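Local coordinates for protein molinate hydrolase (Gulosibacter molinativorax, PDB 4UB9) that hydrolyses the thiocarbamate pesticide molinate as a zinc-binding member of the amidohydrolase family, at residues Ile36-Gly41 against Val447-Gln452; Thr55-Glu60 against Lys87-Gly92; Arg80-Gln85 against His466-Gly471; Gln452-Leu455 against Asn460-Thr463. All coordinates share one frame; numbering follows the deposited sequence.

Interaction 1: Ile36-Gly41 against Val447-Gln452; sequences IAIVGG and VVVLDQ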
loop_
_atom_site.group_PDB
_atom_site.type_symbol
_atom_site.label_atom_id
_atom_site.label_comp_id
_atom_site.label_asym_id
_atom_site.label_seq_id
_atom_site.Cartn_x
_atom_site.Cartn_y
_atom_site.Cartn_z
ATOM N N ILE A 36 -41.444 41.191 -9.132
ATOM C CA ILE A 36 -40.881 41.767 -7.911
ATOM C C ILE A 36 -40.137 43.063 -8.243
ATOM O O ILE A 36 -39.700 43.284 -9.383
ATOM C CB ILE A 36 -39.934 40.770 -7.186
ATOM C CG1 ILE A 36 -39.666 41.177 -5.725
ATOM C CG2 ILE A 36 -38.594 40.649 -7.911
ATOM C CD1 ILE A 36 -39.151 40.060 -4.831
ATOM N N ALA A 37 -39.981 43.912 -7.233
ATOM C CA ALA A 37 -39.185 45.128 -7.377
ATOM C C ALA A 37 -38.255 45.264 -6.226
ATOM O O ALA A 37 -38.616 45.062 -5.069
ATOM C CB ALA A 37 -40.076 46.345 -7.452
ATOM N N ILE A 38 -37.046 45.655 -6.554
ATOM C CA ILE A 38 -35.957 45.818 -5.564
ATOM C C ILE A 38 -35.739 47.317 -5.543
ATOM O O ILE A 38 -35.310 47.888 -6.546
ATOM C CB ILE A 38 -34.629 45.113 -5.979
ATOM C CG1 ILE A 38 -34.867 43.789 -6.750
ATOM C CG2 ILE A 38 -33.728 44.910 -4.782
ATOM C CD1 ILE A 38 -35.613 42.728 -5.991
ATOM N N VAL A 39 -36.054 47.958 -4.435
ATOM C CA VAL A 39 -36.133 49.432 -4.449
ATOM C C VAL A 39 -35.084 50.161 -3.595
ATOM O O VAL A 39 -34.851 49.854 -2.419
ATOM C CB VAL A 39 -37.557 49.980 -4.126
ATOM C CG1 VAL A 39 -38.618 49.163 -4.830
ATOM C CG2 VAL A 39 -37.822 50.024 -2.625
ATOM N N GLY A 40 -34.462 51.144 -4.235
ATOM C CA GLY A 40 -33.792 52.226 -3.529
ATOM C C GLY A 40 -32.451 51.851 -2.967
ATOM O O GLY A 40 -32.025 52.361 -1.925
ATOM N N GLY A 41 -31.745 50.991 -3.692
ATOM C CA GLY A 41 -30.388 50.595 -3.281
ATOM C C GLY A 41 -29.318 51.054 -4.250
ATOM O O GLY A 41 -29.614 51.526 -5.342
ATOM N N VAL A 447 -31.038 38.306 -8.721
ATOM C CA VAL A 447 -30.478 39.445 -7.984
ATOM C C VAL A 447 -30.177 39.040 -6.581
ATOM O O VAL A 447 -30.892 38.232 -5.988
ATOM C CB VAL A 447 -31.505 40.586 -7.899
ATOM C CG1 VAL A 447 -31.000 41.732 -7.076
ATOM C CG2 VAL A 447 -31.870 41.071 -9.290
ATOM N N VAL A 448 -29.085 39.570 -6.057
ATOM C CA VAL A 448 -28.835 39.483 -4.647
ATOM C C VAL A 448 -28.692 40.871 -4.030
ATOM O O VAL A 448 -28.287 41.826 -4.708
ATOM C CB VAL A 448 -27.611 38.645 -4.297
ATOM C CG1 VAL A 448 -27.764 37.289 -4.921
ATOM C CG2 VAL A 448 -26.320 39.297 -4.722
ATOM N N VAL A 449 -28.989 40.956 -2.735
ATOM C CA VAL A 449 -28.925 42.203 -2.002
ATOM C C VAL A 449 -28.033 42.011 -0.806
ATOM O O VAL A 449 -28.264 41.101 -0.007
ATOM C CB VAL A 449 -30.326 42.640 -1.530
ATOM C CG1 VAL A 449 -30.245 43.941 -0.749
ATOM C CG2 VAL A 449 -31.274 42.801 -2.716
ATOM N N LEU A 450 -27.026 42.873 -0.683
ATOM C CA LEU A 450 -26.101 42.867 0.441
ATOM C C LEU A 450 -26.310 44.060 1.366
ATOM O O LEU A 450 -26.692 45.136 0.935
ATOM C CB LEU A 450 -24.674 42.940 -0.049
ATOM C CG LEU A 450 -24.249 41.988 -1.153
ATOM C CD1 LEU A 450 -22.819 42.291 -1.551
ATOM C CD2 LEU A 450 -24.352 40.561 -0.673
ATOM N N ASP A 451 -25.980 43.866 2.635
ATOM C CA ASP A 451 -26.125 44.917 3.662
ATOM C C ASP A 451 -24.949 45.832 3.775
ATOM O O ASP A 451 -25.053 46.895 4.337
ATOM C CB ASP A 451 -26.285 44.294 5.040
ATOM C CG ASP A 451 -27.626 43.688 5.229
ATOM O OD1 ASP A 451 -28.513 43.965 4.404
ATOM O OD2 ASP A 451 -27.787 42.889 6.170
ATOM N N GLN A 452 -23.803 45.379 3.309
ATOM C CA GLN A 452 -22.629 46.206 3.340
ATOM C C GLN A 452 -21.938 46.247 2.014
ATOM O O GLN A 452 -22.276 45.491 1.109
ATOM C CB GLN A 452 -21.706 45.759 4.429
ATOM C CG GLN A 452 -22.291 46.105 5.777
ATOM C CD GLN A 452 -21.482 45.486 6.879
ATOM O OE1 GLN A 452 -20.341 45.876 7.131
ATOM N NE2 GLN A 452 -22.075 44.538 7.570
#

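Interaction 2: Thr55-Glu60 against Lys87-Gly92; sequences TTVFIE and KWILPG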
loop_
_atom_site.group_PDB
_atom_site.type_symbol
_atom_site.label_atom_id
_atom_site.label_comp_id
_atom_site.label_asym_id
_atom_site.label_seq_id
_atom_site.Cartn_x
_atom_site.Cartn_y
_atom_site.Cartn_z
ATOM N N THR A 55 -31.320 53.297 -6.741
ATOM C CA THR A 55 -31.732 52.604 -7.947
ATOM C C THR A 55 -32.762 51.575 -7.598
ATOM O O THR A 55 -32.783 51.042 -6.512
ATOM C CB THR A 55 -30.546 51.962 -8.687
ATOM O OG1 THR A 55 -29.493 52.930 -8.861
ATOM C CG2 THR A 55 -30.975 51.466 -10.049
ATOM N N THR A 56 -33.643 51.381 -8.552
ATOM C CA THR A 56 -34.677 50.415 -8.478
ATOM C C THR A 56 -34.586 49.482 -9.684
ATOM O O THR A 56 -34.382 49.903 -10.820
ATOM C CB THR A 56 -36.075 51.081 -8.379
ATOM O OG1 THR A 56 -36.233 51.592 -7.041
ATOM C CG2 THR A 56 -37.211 50.100 -8.690
ATOM N N VAL A 57 -34.763 48.202 -9.389
ATOM C CA VAL A 57 -34.780 47.159 -10.403
ATOM C C VAL A 57 -36.129 46.472 -10.422
ATOM O O VAL A 57 -36.643 46.047 -9.381
ATOM C CB VAL A 57 -33.727 46.088 -10.128
ATOM C CG1 VAL A 57 -33.799 44.994 -11.195
ATOM C CG2 VAL A 57 -32.350 46.712 -10.067
ATOM N N PHE A 58 -36.714 46.402 -11.599
ATOM C CA PHE A 58 -38.059 45.894 -11.713
ATOM C C PHE A 58 -38.069 44.659 -12.577
ATOM O O PHE A 58 -37.629 44.675 -13.739
ATOM C CB PHE A 58 -39.030 46.942 -12.287
ATOM C CG PHE A 58 -40.474 46.533 -12.214
ATOM C CD1 PHE A 58 -41.159 46.617 -11.027
ATOM C CD2 PHE A 58 -41.162 46.114 -13.349
ATOM C CE1 PHE A 58 -42.494 46.249 -10.942
ATOM C CE2 PHE A 58 -42.506 45.757 -13.278
ATOM C CZ PHE A 58 -43.170 45.816 -12.063
ATOM N N ILE A 59 -38.636 43.610 -12.006
ATOM C CA ILE A 59 -38.703 42.307 -12.664
ATOM C C ILE A 59 -40.136 41.884 -12.799
ATOM O O ILE A 59 -40.903 41.944 -11.853
ATOM C CB ILE A 59 -37.932 41.215 -11.882
ATOM C CG1 ILE A 59 -36.451 41.590 -11.771
ATOM C CG2 ILE A 59 -38.089 39.856 -12.538
ATOM C CD1 ILE A 59 -35.805 41.098 -10.481
ATOM N N GLU A 60 -40.446 41.380 -13.975
ATOM C CA GLU A 60 -41.778 40.976 -14.335
ATOM C C GLU A 60 -41.735 39.617 -15.054
ATOM O O GLU A 60 -41.087 39.466 -16.076
ATOM C CB GLU A 60 -42.342 42.034 -15.258
ATOM C CG GLU A 60 -43.842 42.104 -15.297
ATOM C CD GLU A 60 -44.329 43.201 -16.242
ATOM O OE1 GLU A 60 -45.264 42.955 -17.040
ATOM O OE2 GLU A 60 -43.753 44.309 -16.199
ATOM N N LYS A 87 -28.560 49.697 1.074
ATOM C CA LYS A 87 -28.093 48.388 0.692
ATOM C C LYS A 87 -27.565 48.341 -0.733
ATOM O O LYS A 87 -27.734 49.254 -1.514
ATOM C CB LYS A 87 -29.188 47.355 0.904
ATOM C CG LYS A 87 -29.445 47.084 2.370
ATOM C CD LYS A 87 -30.578 46.110 2.605
ATOM C CE LYS A 87 -30.908 46.036 4.082
ATOM N NZ LYS A 87 -31.076 44.648 4.558
ATOM N N TRP A 88 -26.859 47.279 -1.037
ATOM C CA TRP A 88 -26.268 47.099 -2.340
ATOM C C TRP A 88 -26.969 46.000 -3.121
ATOM O O TRP A 88 -27.274 44.954 -2.617
ATOM C CB TRP A 88 -24.783 46.850 -2.213
ATOM C CG TRP A 88 -24.030 48.082 -1.860
ATOM C CD1 TRP A 88 -23.278 48.853 -2.703
ATOM C CD2 TRP A 88 -23.939 48.690 -0.572
ATOM N NE1 TRP A 88 -22.725 49.911 -2.013
ATOM C CE2 TRP A 88 -23.107 49.826 -0.702
ATOM C CE3 TRP A 88 -24.465 48.380 0.681
ATOM C CZ2 TRP A 88 -22.810 50.664 0.370
ATOM C CZ3 TRP A 88 -24.166 49.209 1.754
ATOM C CH2 TRP A 88 -23.343 50.345 1.587
ATOM N N ILE A 89 -27.229 46.308 -4.375
ATOM C CA ILE A 89 -27.903 45.413 -5.290
ATOM C C ILE A 89 -26.919 44.897 -6.353
ATOM O O ILE A 89 -26.387 45.677 -7.152
ATOM C CB ILE A 89 -29.050 46.103 -6.027
ATOM C CG1 ILE A 89 -30.062 46.652 -5.023
ATOM C CG2 ILE A 89 -29.732 45.106 -6.961
ATOM C CD1 ILE A 89 -31.092 47.592 -5.635
ATOM N N LEU A 90 -26.720 43.580 -6.360
ATOM C CA LEU A 90 -25.817 42.894 -7.313
ATOM C C LEU A 90 -26.575 41.899 -8.171
ATOM O O LEU A 90 -27.710 41.507 -7.817
ATOM C CB LEU A 90 -24.710 42.172 -6.595
ATOM C CG LEU A 90 -23.523 43.010 -6.118
ATOM C CD1 LEU A 90 -23.920 43.977 -4.992
ATOM C CD2 LEU A 90 -22.400 42.108 -5.642
ATOM N N PRO A 91 -25.966 41.460 -9.303
ATOM C CA PRO A 91 -26.628 40.432 -10.073
ATOM C C PRO A 91 -26.547 39.154 -9.304
ATOM O O PRO A 91 -25.708 39.010 -8.434
ATOM C CB PRO A 91 -25.791 40.335 -11.352
ATOM C CG PRO A 91 -24.823 41.467 -11.305
ATOM C CD PRO A 91 -24.676 41.825 -9.883
ATOM N N GLY A 92 -27.402 38.216 -9.655
ATOM C CA GLY A 92 -27.241 36.847 -9.153
ATOM C C GLY A 92 -25.790 36.372 -9.364
ATOM O O GLY A 92 -25.209 36.546 -10.454
#

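Interaction 3: Arg80-Gln85 against His466-Gly471; sequences RQIDAQ and HVVKEG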
loop_
_atom_site.group_PDB
_atom_site.type_symbol
_atom_site.label_atom_id
_atom_site.label_comp_id
_atom_site.label_asym_id
_atom_site.label_seq_id
_atom_site.Cartn_x
_atom_site.Cartn_y
_atom_site.Cartn_z
ATOM N N ARG A 80 -44.944 42.829 -5.105
ATOM C CA ARG A 80 -43.972 42.376 -4.105
ATOM C C ARG A 80 -42.723 43.227 -4.193
ATOM O O ARG A 80 -42.225 43.496 -5.285
ATOM C CB ARG A 80 -43.625 40.890 -4.293
ATOM C CG ARG A 80 -44.393 39.952 -3.377
ATOM C CD ARG A 80 -43.874 40.049 -1.945
ATOM N NE ARG A 80 -42.530 39.471 -1.795
ATOM C CZ ARG A 80 -42.268 38.173 -1.662
ATOM N NH1 ARG A 80 -43.259 37.285 -1.665
ATOM N NH2 ARG A 80 -41.011 37.754 -1.534
ATOM N N GLN A 81 -42.195 43.638 -3.049
ATOM C CA GLN A 81 -41.045 44.542 -3.046
ATOM C C GLN A 81 -40.017 44.202 -2.037
ATOM O O GLN A 81 -40.314 43.692 -0.968
ATOM C CB GLN A 81 -41.466 45.962 -2.690
ATOM C CG GLN A 81 -42.551 46.540 -3.548
ATOM C CD GLN A 81 -42.791 48.012 -3.239
ATOM O OE1 GLN A 81 -41.954 48.683 -2.624
ATOM N NE2 GLN A 81 -43.943 48.517 -3.684
ATOM N N ILE A 82 -38.806 44.616 -2.322
ATOM C CA ILE A 82 -37.753 44.506 -1.345
ATOM C C ILE A 82 -37.210 45.892 -1.135
ATOM O O ILE A 82 -36.848 46.594 -2.085
ATOM C CB ILE A 82 -36.642 43.532 -1.791
ATOM C CG1 ILE A 82 -37.165 42.091 -1.720
ATOM C CG2 ILE A 82 -35.397 43.664 -0.924
ATOM C CD1 ILE A 82 -36.308 41.081 -2.479
ATOM N N ASP A 83 -37.073 46.241 0.126
ATOM C CA ASP A 83 -36.534 47.515 0.474
ATOM C C ASP A 83 -35.010 47.452 0.532
ATOM O O ASP A 83 -34.429 46.974 1.504
ATOM C CB ASP A 83 -37.096 47.984 1.816
ATOM C CG ASP A 83 -36.542 49.342 2.241
ATOM O OD1 ASP A 83 -36.054 50.109 1.373
ATOM O OD2 ASP A 83 -36.609 49.644 3.448
ATOM N N ALA A 84 -34.380 48.059 -0.451
ATOM C CA ALA A 84 -32.938 48.065 -0.543
ATOM C C ALA A 84 -32.245 49.313 0.011
ATOM O O ALA A 84 -31.060 49.486 -0.173
ATOM C CB ALA A 84 -32.513 47.794 -1.975
ATOM N N GLN A 85 -32.981 50.175 0.692
ATOM C CA GLN A 85 -32.412 51.419 1.173
ATOM C C GLN A 85 -31.231 51.105 2.054
ATOM O O GLN A 85 -31.325 50.292 2.945
ATOM C CB GLN A 85 -33.448 52.164 2.013
ATOM C CG GLN A 85 -33.814 53.563 1.537
ATOM C CD GLN A 85 -33.800 54.604 2.651
ATOM O OE1 GLN A 85 -34.222 54.353 3.777
ATOM N NE2 GLN A 85 -33.312 55.785 2.334
ATOM N N HIS A 466 -30.903 39.330 0.890
ATOM C CA HIS A 466 -31.954 38.814 0.014
ATOM C C HIS A 466 -31.364 38.104 -1.174
ATOM O O HIS A 466 -30.335 38.506 -1.721
ATOM C CB HIS A 466 -32.875 39.924 -0.473
ATOM C CG HIS A 466 -33.537 40.670 0.638
ATOM N ND1 HIS A 466 -34.784 40.329 1.120
ATOM C CD2 HIS A 466 -33.099 41.694 1.410
ATOM C CE1 HIS A 466 -35.091 41.127 2.130
ATOM N NE2 HIS A 466 -34.081 41.954 2.331
ATOM N N VAL A 467 -32.082 37.075 -1.617
ATOM C CA VAL A 467 -31.700 36.317 -2.807
ATOM C C VAL A 467 -32.921 36.128 -3.671
ATOM O O VAL A 467 -33.937 35.635 -3.215
ATOM C CB VAL A 467 -31.101 34.938 -2.461
ATOM C CG1 VAL A 467 -30.786 34.171 -3.734
ATOM C CG2 VAL A 467 -29.839 35.070 -1.609
ATOM N N VAL A 468 -32.785 36.472 -4.937
ATOM C CA VAL A 468 -33.887 36.417 -5.872
ATOM C C VAL A 468 -33.459 35.690 -7.141
ATOM O O VAL A 468 -32.407 35.996 -7.739
ATOM C CB VAL A 468 -34.340 37.819 -6.281
ATOM C CG1 VAL A 468 -35.454 37.756 -7.335
ATOM C CG2 VAL A 468 -34.817 38.582 -5.065
ATOM N N LYS A 469 -34.330 34.812 -7.601
ATOM C CA LYS A 469 -34.090 34.030 -8.800
ATOM C C LYS A 469 -35.279 34.084 -9.729
ATOM O O LYS A 469 -36.359 33.659 -9.377
ATOM C CB LYS A 469 -33.819 32.576 -8.447
ATOM C CG LYS A 469 -33.280 31.781 -9.635
ATOM C CD LYS A 469 -33.363 30.281 -9.430
ATOM C CE LYS A 469 -32.873 29.597 -10.692
ATOM N NZ LYS A 469 -33.252 28.173 -10.716
ATOM N N GLU A 470 -35.060 34.615 -10.926
ATOM C CA GLU A 470 -36.139 34.855 -11.883
ATOM C C GLU A 470 -37.325 35.560 -11.194
ATOM O O GLU A 470 -38.476 35.148 -11.261
ATOM C CB GLU A 470 -36.552 33.571 -12.546
ATOM C CG GLU A 470 -35.518 33.138 -13.558
ATOM C CD GLU A 470 -35.882 31.866 -14.310
ATOM O OE1 GLU A 470 -37.032 31.721 -14.745
ATOM O OE2 GLU A 470 -34.983 31.048 -14.526
ATOM N N GLY A 471 -36.989 36.633 -10.491
ATOM C CA GLY A 471 -37.986 37.468 -9.808
ATOM C C GLY A 471 -38.705 36.858 -8.617
ATOM O O GLY A 471 -39.669 37.422 -8.097
#

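Interaction 4: Gln452-Leu455 against Asn460-Thr463; sequences QDPL and NMRT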
loop_
_atom_site.group_PDB
_atom_site.type_symbol
_atom_site.label_atom_id
_atom_site.label_comp_id
_atom_site.label_asym_id
_atom_site.label_seq_id
_atom_site.Cartn_x
_atom_site.Cartn_y
_atom_site.Cartn_z
ATOM N N GLN A 452 -23.803 45.379 3.309
ATOM C CA GLN A 452 -22.629 46.206 3.340
ATOM C C GLN A 452 -21.938 46.247 2.014
ATOM O O GLN A 452 -22.276 45.491 1.109
ATOM C CB GLN A 452 -21.706 45.759 4.429
ATOM C CG GLN A 452 -22.291 46.105 5.777
ATOM C CD GLN A 452 -21.482 45.486 6.879
ATOM O OE1 GLN A 452 -20.341 45.876 7.131
ATOM N NE2 GLN A 452 -22.075 44.538 7.570
ATOM N N ASP A 453 -20.982 47.171 1.902
ATOM C CA ASP A 453 -20.384 47.560 0.641
ATOM C C ASP A 453 -19.236 46.633 0.236
ATOM O O ASP A 453 -18.135 46.682 0.805
ATOM C CB ASP A 453 -19.867 48.995 0.721
ATOM C CG ASP A 453 -19.375 49.534 -0.631
ATOM O OD1 ASP A 453 -19.652 48.935 -1.696
ATOM O OD2 ASP A 453 -18.729 50.586 -0.627
ATOM N N PRO A 454 -19.459 45.829 -0.800
ATOM C CA PRO A 454 -18.428 44.902 -1.260
ATOM C C PRO A 454 -17.220 45.579 -1.886
ATOM O O PRO A 454 -16.135 45.022 -1.859
ATOM C CB PRO A 454 -19.155 44.059 -2.285
ATOM C CG PRO A 454 -20.322 44.872 -2.747
ATOM C CD PRO A 454 -20.688 45.764 -1.612
ATOM N N LEU A 455 -17.385 46.803 -2.369
ATOM C CA LEU A 455 -16.241 47.555 -2.903
ATOM C C LEU A 455 -15.344 48.122 -1.843
ATOM O O LEU A 455 -14.171 48.389 -2.079
ATOM C CB LEU A 455 -16.729 48.671 -3.797
ATOM C CG LEU A 455 -17.559 48.110 -4.969
ATOM C CD1 LEU A 455 -18.282 49.211 -5.706
ATOM C CD2 LEU A 455 -16.662 47.320 -5.932
ATOM N N ASN A 460 -17.383 41.727 2.569
ATOM C CA ASN A 460 -18.808 42.124 2.628
ATOM C C ASN A 460 -19.718 41.436 1.637
ATOM O O ASN A 460 -20.955 41.547 1.707
ATOM C CB ASN A 460 -18.983 43.633 2.464
ATOM C CG ASN A 460 -18.503 44.402 3.680
ATOM O OD1 ASN A 460 -18.645 43.948 4.802
ATOM N ND2 ASN A 460 -17.949 45.577 3.453
ATOM N N MET A 461 -19.116 40.719 0.717
ATOM C CA MET A 461 -19.901 39.852 -0.187
ATOM C C MET A 461 -20.734 38.838 0.601
ATOM O O MET A 461 -21.794 38.395 0.141
ATOM C CB MET A 461 -18.986 39.106 -1.165
ATOM C CG MET A 461 -18.340 39.970 -2.247
ATOM S SD MET A 461 -19.552 40.668 -3.369
ATOM C CE MET A 461 -20.299 39.206 -4.101
ATOM N N ARG A 462 -20.260 38.521 1.793
ATOM C CA ARG A 462 -20.975 37.581 2.658
ATOM C C ARG A 462 -22.251 38.163 3.277
ATOM O O ARG A 462 -23.012 37.429 3.840
ATOM C CB ARG A 462 -20.083 37.086 3.775
ATOM C CG ARG A 462 -18.952 36.204 3.295
ATOM C CD ARG A 462 -17.926 35.991 4.403
ATOM N NE ARG A 462 -16.807 35.119 4.010
ATOM C CZ ARG A 462 -16.836 33.783 3.982
ATOM N NH1 ARG A 462 -17.931 33.136 4.298
ATOM N NH2 ARG A 462 -15.759 33.099 3.644
ATOM N N THR A 463 -22.456 39.471 3.207
ATOM C CA THR A 463 -23.525 40.133 4.001
ATOM C C THR A 463 -24.873 40.051 3.293
ATOM O O THR A 463 -25.640 41.017 3.277
ATOM C CB THR A 463 -23.193 41.602 4.340
ATOM O OG1 THR A 463 -23.151 42.367 3.125
ATOM C CG2 THR A 463 -21.867 41.704 5.051
#

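Interaction 1: Ile36-Gly41 against Val447-Gln452
I38 meets V447 and V449 through carbon atoms alone, and no hydrogen bond crosses between 36-41 and 447-452. The closer apolar touch is methyl on methyl: CG2 of I38 lies 3.8 Å from CG2 of V449, the two side chains sliding past each other from opposite directions. V449 presents this branch because its CG1 is the one anti to the backbone N (chi1 179°), which leaves CG2 beside that N and opposite the carbonyl carbon. The other branch of I38 serves V447, with CG1 of the isoleucine at 4.4 Å from CG1 of the valine, a looser fit. One isoleucine thus divides its two branches between alternate residues of strand 447-450, while V448 between them points to the other side of that strand.

The polar bonds of these two segments go to neighbours along their own sheets. I38 pairs by backbone with V57, A37 with R80 and I82, and beyond the strand D451 makes a salt bridge to NZ of K87. G40 and G41 both face T55 in a G1 beta bulge, where the chain turns a corner; G40 has the positive phi (78°) of the first bulge residue.

Two sheets facing each other through packed aliphatic side chains are characteristic of a beta sandwich, consistent with the small beta-sandwich domain that amidohydrolases commonly carry beside the TIM barrel.

Interaction 2: Thr55-Glu60 against Lys87-Gly92
I89 reaches across to T55 and V57 by parting its two branches: chi1 of -58° sets CG2 anti to the backbone N and CG1 beside it, and chi2 of 168° then stretches the CG1 arm out to CD1. That methyl ends 3.9 Å from O of T55, so what it touches is the backbone of the first strand residue, not the threonine side chain. OG1 of T55 is engaged elsewhere, with the carbonyl oxygens of V52 and P53. The shorter branch of I89 takes the second partner: its CG2 stands 4.4 Å from CG2 of V57, a loose apolar touch.

No hydrogen bond joins the segments, and even the nearest CA atoms, those of T55 and I89, are 8.6 Å apart, a spacing of layers and not of paired strands. All three touching residues are buried.

Strand 55-60 sits in its own sheet between 36-39 and 63-69, with F58 bonded by backbone to K66 on the 63-69 side. I89 belongs to strand 88-95 of the facing sheet and also packs on I38, A84 and I439; L90, next along, touches V448 and L450 of the adjoining strand 447-450.

Interaction 3: Arg80-Gln85 against His466-Gly471
I82 lays its CG2 methyl squarely over the imidazole of H466, 3.7 Å from the ring centroid and only 5° off the ring normal: a CH-pi contact with the methyl over the centre of the face. Both side chains are set up for it. In I82 the CG2 branch is anti to the backbone N (chi1 -72°), directed at the histidine, whereas in H466 the ring carbon CG lies beside its own backbone N and chi2 of -93° turns the ring so that its flat side receives the methyl.

The longer arm of I82 runs on past the imidazole. Its CD1 rests 3.9 Å from CG2 of V468 and 4.0 Å from ND1 of H466, so the isoleucine spans two alternate residues of the strand. ND1 itself is hydrogen-bonded to OE2 of E473, whose OE1 forms a salt bridge with NH2 of R80; this glutamate probably fixes the rotation of the ring while linking the two segments. Replacing the histidine by an alanine would probably leave the I82 methyl without a face to lie on, open a gap there, and leave OE2 of E473 without this hydrogen bond.

Just beyond I82 the chain bends in an Asx turn, where OD1 of D83 accepts from N of Q85 at 3.1 Å, met from above the carboxylate plane.

The CA atoms of I82 and H466 are 8.2 Å apart, too far for backbone pairing. Sheets packed face to face through side chains, with 81-83 in one and 464-469 in the other, fit the beta-sandwich domain of amidohydrolases.

Interaction 4: Gln452-Leu455 against Asn460-Thr463
Q452 and N460 lay their side chains across each other at about a right angle, amide planes 48° apart. Contact is made by CB of Q452, 3.6 Å from CG of N460; the two amide oxygens, OE1 and OD1, face each other as acceptors without bonding. N460 spends its N-H on the backbone instead: ND2 gives a nearly straight bond (165°) to O of D453 at 2.9 Å, the oxygen lying in the asparagine's amide plane while the donor stands well above the carbonyl plane.

T463 also crosses Q452 at about a right angle. With chi1 at 65°, its OG1 sits between backbone N and carbonyl carbon, where it accepts from N of Q452 (3.1 Å) and donates to O of N460 (2.7 Å). A valine here would probably leave N of Q452 without this acceptor and take from O of N460 the hydroxyl bond that adds to the one from N of T463.

On the buried side, CB of P454 touches SD of M461 at 3.6 Å.

The loop connects strands 447-450 and 464-469. M461 packs against L90 and L93 of strand 88-95 and F402 and M405 of helix 400-410, while P454 reaches W88 and I419 of helix 415-421.

In the fold
Interactions 1, 2 and 3 form one compact core, their centres 5 to 7 Å apart. Each packs a strand of the sheet holding 36-39, 55-60 and 81-83 against a strand of the sheet holding 88-95, 447-450 and 464-469. Four segments come from the first hundred residues and the others from beyond 446, so early and late parts of the chain are brought together, with most of the polypeptide between them in sequence. Interactions 1 and 3 alternate along the sequence, as do 2 and 3. Interaction 4, its centre about 12 Å from that of interaction 1 and sharing Q452 with it, shapes the connection from 447-450 to 464-469. All four lie away from the zinc site of H282 and H302.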